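Dual specificity phosphatase 28 (Homo sapiens, PDB 5Y15) acts as an atypical dual-specificity protein phosphatase that hydrolyses a synthetic aryl phosphate in vitro but has almost no detectable activity on phosphotyrosine. Local coordinates at residues 33-45 / 50-62. The protein carries 2 engineered substitutions. Numbering follows the deposited sequence.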
# COMPACT_ATOMS: atom_id res chain seq x y z
N ALA A 33 -25.48 -12.99 5.62
CA ALA A 33 -24.26 -13.79 5.52
C ALA A 33 -23.19 -13.27 6.48
O ALA A 33 -22.60 -12.20 6.27
CB ALA A 33 -23.73 -13.80 4.08
N SER A 34 -22.93 -14.04 7.56
CA SER A 34 -21.88 -13.73 8.52
C SER A 34 -20.62 -14.52 8.17
O SER A 34 -20.69 -15.74 7.98
CB SER A 34 -22.33 -14.07 9.94
OG SER A 34 -21.21 -14.26 10.79
N PRO A 35 -19.46 -13.86 8.07
CA PRO A 35 -18.25 -14.54 7.61
C PRO A 35 -17.88 -15.74 8.47
O PRO A 35 -18.23 -15.84 9.65
CB PRO A 35 -17.18 -13.44 7.68
CG PRO A 35 -17.97 -12.15 7.49
CD PRO A 35 -19.25 -12.41 8.25
N VAL A 36 -17.17 -16.67 7.85
CA VAL A 36 -16.73 -17.89 8.55
C VAL A 36 -15.66 -17.52 9.57
O VAL A 36 -14.67 -16.84 9.21
CB VAL A 36 -16.22 -18.93 7.55
CG1 VAL A 36 -15.42 -20.03 8.25
CG2 VAL A 36 -17.38 -19.53 6.75
N PRO A 37 -15.80 -17.91 10.85
CA PRO A 37 -14.78 -17.66 11.88
C PRO A 37 -13.54 -18.50 11.60
O PRO A 37 -13.63 -19.40 10.76
CB PRO A 37 -15.48 -18.10 13.18
CG PRO A 37 -16.95 -18.14 12.85
CD PRO A 37 -17.00 -18.56 11.41
N PRO A 38 -12.41 -18.22 12.27
CA PRO A 38 -12.12 -17.14 13.22
C PRO A 38 -11.97 -15.80 12.52
O PRO A 38 -11.88 -15.79 11.29
CB PRO A 38 -10.79 -17.58 13.85
CG PRO A 38 -10.68 -19.05 13.56
CD PRO A 38 -11.30 -19.20 12.21
N PRO A 39 -11.93 -14.70 13.29
CA PRO A 39 -11.67 -13.39 12.68
C PRO A 39 -10.42 -13.39 11.81
O PRO A 39 -10.51 -13.07 10.62
CB PRO A 39 -11.52 -12.45 13.89
CG PRO A 39 -11.27 -13.36 15.07
CD PRO A 39 -12.06 -14.60 14.76
N LEU A 40 -9.26 -13.77 12.37
CA LEU A 40 -8.03 -13.75 11.60
C LEU A 40 -7.19 -14.99 11.90
O LEU A 40 -7.29 -15.60 12.96
CB LEU A 40 -7.22 -12.47 11.86
CG LEU A 40 -6.69 -12.11 13.24
CD1 LEU A 40 -5.50 -12.97 13.60
CD2 LEU A 40 -6.28 -10.67 13.25
N VAL A 41 -6.33 -15.33 10.94
CA VAL A 41 -5.52 -16.54 10.95
C VAL A 41 -4.08 -16.18 10.62
O VAL A 41 -3.82 -15.37 9.72
CB VAL A 41 -6.04 -17.56 9.92
CG1 VAL A 41 -5.13 -18.73 9.92
CG2 VAL A 41 -7.44 -17.98 10.25
N ARG A 42 -3.14 -16.78 11.34
CA ARG A 42 -1.73 -16.75 10.94
C ARG A 42 -1.53 -17.69 9.75
O ARG A 42 -1.85 -18.88 9.85
CB ARG A 42 -0.85 -17.17 12.11
CG ARG A 42 0.62 -16.81 12.02
CD ARG A 42 1.39 -17.57 13.10
NE ARG A 42 2.80 -17.17 13.25
CZ ARG A 42 3.83 -17.88 12.79
NH1 ARG A 42 3.62 -19.02 12.13
NH2 ARG A 42 5.08 -17.45 12.98
N VAL A 43 -1.09 -17.16 8.61
CA VAL A 43 -0.78 -18.01 7.47
C VAL A 43 0.68 -18.45 7.50
O VAL A 43 1.02 -19.57 7.11
CB VAL A 43 -1.07 -17.28 6.15
CG1 VAL A 43 -0.57 -18.08 4.96
CG2 VAL A 43 -2.57 -16.98 6.01
N ALA A 44 1.54 -17.52 7.89
CA ALA A 44 2.98 -17.68 7.87
C ALA A 44 3.55 -16.55 8.72
O ALA A 44 2.81 -15.64 9.10
CB ALA A 44 3.51 -17.63 6.43
N PRO A 45 4.84 -16.57 9.01
CA PRO A 45 5.41 -15.51 9.85
C PRO A 45 5.09 -14.12 9.31
O PRO A 45 5.18 -13.86 8.11
CB PRO A 45 6.91 -15.80 9.81
CG PRO A 45 6.94 -17.29 9.66
CD PRO A 45 5.87 -17.58 8.68
N GLY A 50 -7.69 -12.54 6.93
CA GLY A 50 -8.89 -12.31 7.72
C GLY A 50 -10.13 -12.01 6.90
O GLY A 50 -10.07 -11.68 5.72
N SER A 51 -11.27 -12.11 7.57
CA SER A 51 -12.55 -11.80 6.96
C SER A 51 -12.96 -10.41 7.41
O SER A 51 -12.20 -9.71 8.07
CB SER A 51 -13.64 -12.80 7.36
OG SER A 51 -13.78 -12.80 8.77
N ALA A 52 -14.18 -10.01 7.01
CA ALA A 52 -14.74 -8.71 7.37
C ALA A 52 -14.49 -8.40 8.84
O ALA A 52 -14.24 -7.25 9.21
CB ALA A 52 -16.25 -8.63 7.07
N ARG A 53 -14.56 -9.43 9.68
CA ARG A 53 -14.40 -9.19 11.11
C ARG A 53 -12.98 -8.83 11.49
O ARG A 53 -12.78 -8.23 12.55
CB ARG A 53 -14.87 -10.44 11.86
CG ARG A 53 -16.21 -10.96 11.29
CD ARG A 53 -17.36 -10.05 11.71
NE ARG A 53 -18.68 -10.43 11.19
CZ ARG A 53 -19.69 -10.89 11.93
NH1 ARG A 53 -19.55 -11.05 13.24
NH2 ARG A 53 -20.86 -11.19 11.36
N ALA A 54 -12.00 -9.10 10.62
CA ALA A 54 -10.59 -8.91 10.96
C ALA A 54 -10.25 -7.45 11.24
O ALA A 54 -9.59 -7.14 12.24
CB ALA A 54 -9.69 -9.45 9.84
N ALA A 55 -10.69 -6.54 10.37
CA ALA A 55 -10.31 -5.14 10.56
C ALA A 55 -10.92 -4.55 11.82
O ALA A 55 -10.41 -3.54 12.32
CB ALA A 55 -10.70 -4.32 9.33
N GLY A 56 -11.98 -5.17 12.34
CA GLY A 56 -12.67 -4.80 13.56
C GLY A 56 -12.17 -5.49 14.81
O GLY A 56 -12.81 -5.39 15.86
N ALA A 57 -11.07 -6.23 14.73
CA ALA A 57 -10.41 -6.82 15.91
C ALA A 57 -9.15 -6.04 16.29
O ALA A 57 -8.07 -6.63 16.39
CB ALA A 57 -10.10 -8.29 15.67
N GLU A 58 -9.28 -4.73 16.49
CA GLU A 58 -8.15 -3.82 16.70
C GLU A 58 -7.09 -4.29 17.70
O GLU A 58 -5.90 -4.05 17.50
CB GLU A 58 -8.66 -2.44 17.14
CG GLU A 58 -9.40 -1.64 16.06
CD GLU A 58 -10.86 -2.06 15.88
OE1 GLU A 58 -11.68 -1.21 15.44
OE2 GLU A 58 -11.17 -3.22 16.19
N GLU A 59 -7.52 -4.99 18.76
CA GLU A 59 -6.55 -5.39 19.78
C GLU A 59 -5.78 -6.64 19.38
O GLU A 59 -4.60 -6.78 19.74
CB GLU A 59 -7.27 -5.59 21.13
CG GLU A 59 -6.40 -6.20 22.27
CD GLU A 59 -5.32 -5.25 22.81
OE1 GLU A 59 -4.20 -5.21 22.23
OE2 GLU A 59 -5.59 -4.56 23.82
N GLN A 60 -6.40 -7.55 18.64
CA GLN A 60 -5.63 -8.65 18.08
C GLN A 60 -4.62 -8.11 17.07
O GLN A 60 -3.48 -8.55 17.02
CB GLN A 60 -6.54 -9.68 17.41
CG GLN A 60 -7.84 -9.95 18.14
CD GLN A 60 -8.31 -11.39 18.00
OE1 GLN A 60 -8.36 -11.94 16.90
NE2 GLN A 60 -8.67 -12.00 19.13
N LEU A 61 -5.04 -7.13 16.27
CA LEU A 61 -4.12 -6.54 15.31
C LEU A 61 -2.94 -5.87 16.00
O LEU A 61 -1.81 -5.95 15.51
CB LEU A 61 -4.89 -5.55 14.41
CG LEU A 61 -5.94 -6.22 13.52
CD1 LEU A 61 -6.71 -5.22 12.67
CD2 LEU A 61 -5.27 -7.23 12.65
N ALA A 62 -3.18 -5.17 17.11
CA ALA A 62 -2.06 -4.54 17.79
C ALA A 62 -1.18 -5.57 18.47
O ALA A 62 0.05 -5.44 18.48
CB ALA A 62 -2.53 -3.50 18.80
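One hydrogen bond crosses between the segments, from Ser51 N to Pro39 O at 3.3 Å; it is long but straight, with an N-H...O angle of 163° and a C=O...N angle of 171°. Next to it Leu40 and Gly50 form an antiparallel, non-hydrogen-bonded pair, their CA atoms 4.2 Å apart.

This pairing joins strand 40-44, one of the two outermost strands in the mixed sheet of the protein-tyrosine phosphatase fold, to the end of its neighbour 47-50. On the far side Gly50 makes backbone hydrogen bonds with Val122 and Ser124, the latter an engineered residue where the family's phosphocysteine nucleophile is inferred to sit.

Apolar packing follows on the face of the sheet that carries Leu40. Leu40 CB lies 4.4 Å from Ala54 CB, and the branch CD2 of Leu40 meets Leu61 CD2 of helix 58-63 at 3.6 Å.

A polar tip comes from the same helix: Gln60 reaches across the Pro39 ring, its OE1 3.7 Å from Pro39 CG, a contact without a hydrogen bond.

Before the strand, the Pro35 ring rests on the turn after Gly50: Pro35 CB touches Ser51 CB at 3.6 Å, and Pro35 CG lies 3.9 Å from Ala52 CB. Arg53, bent at chi2, runs across this ring at about a right angle, with NE 3.6 Å from Pro35 CD. Its NH2 comes near Ser34 OG, but the angle is too poor for a hydrogen bond.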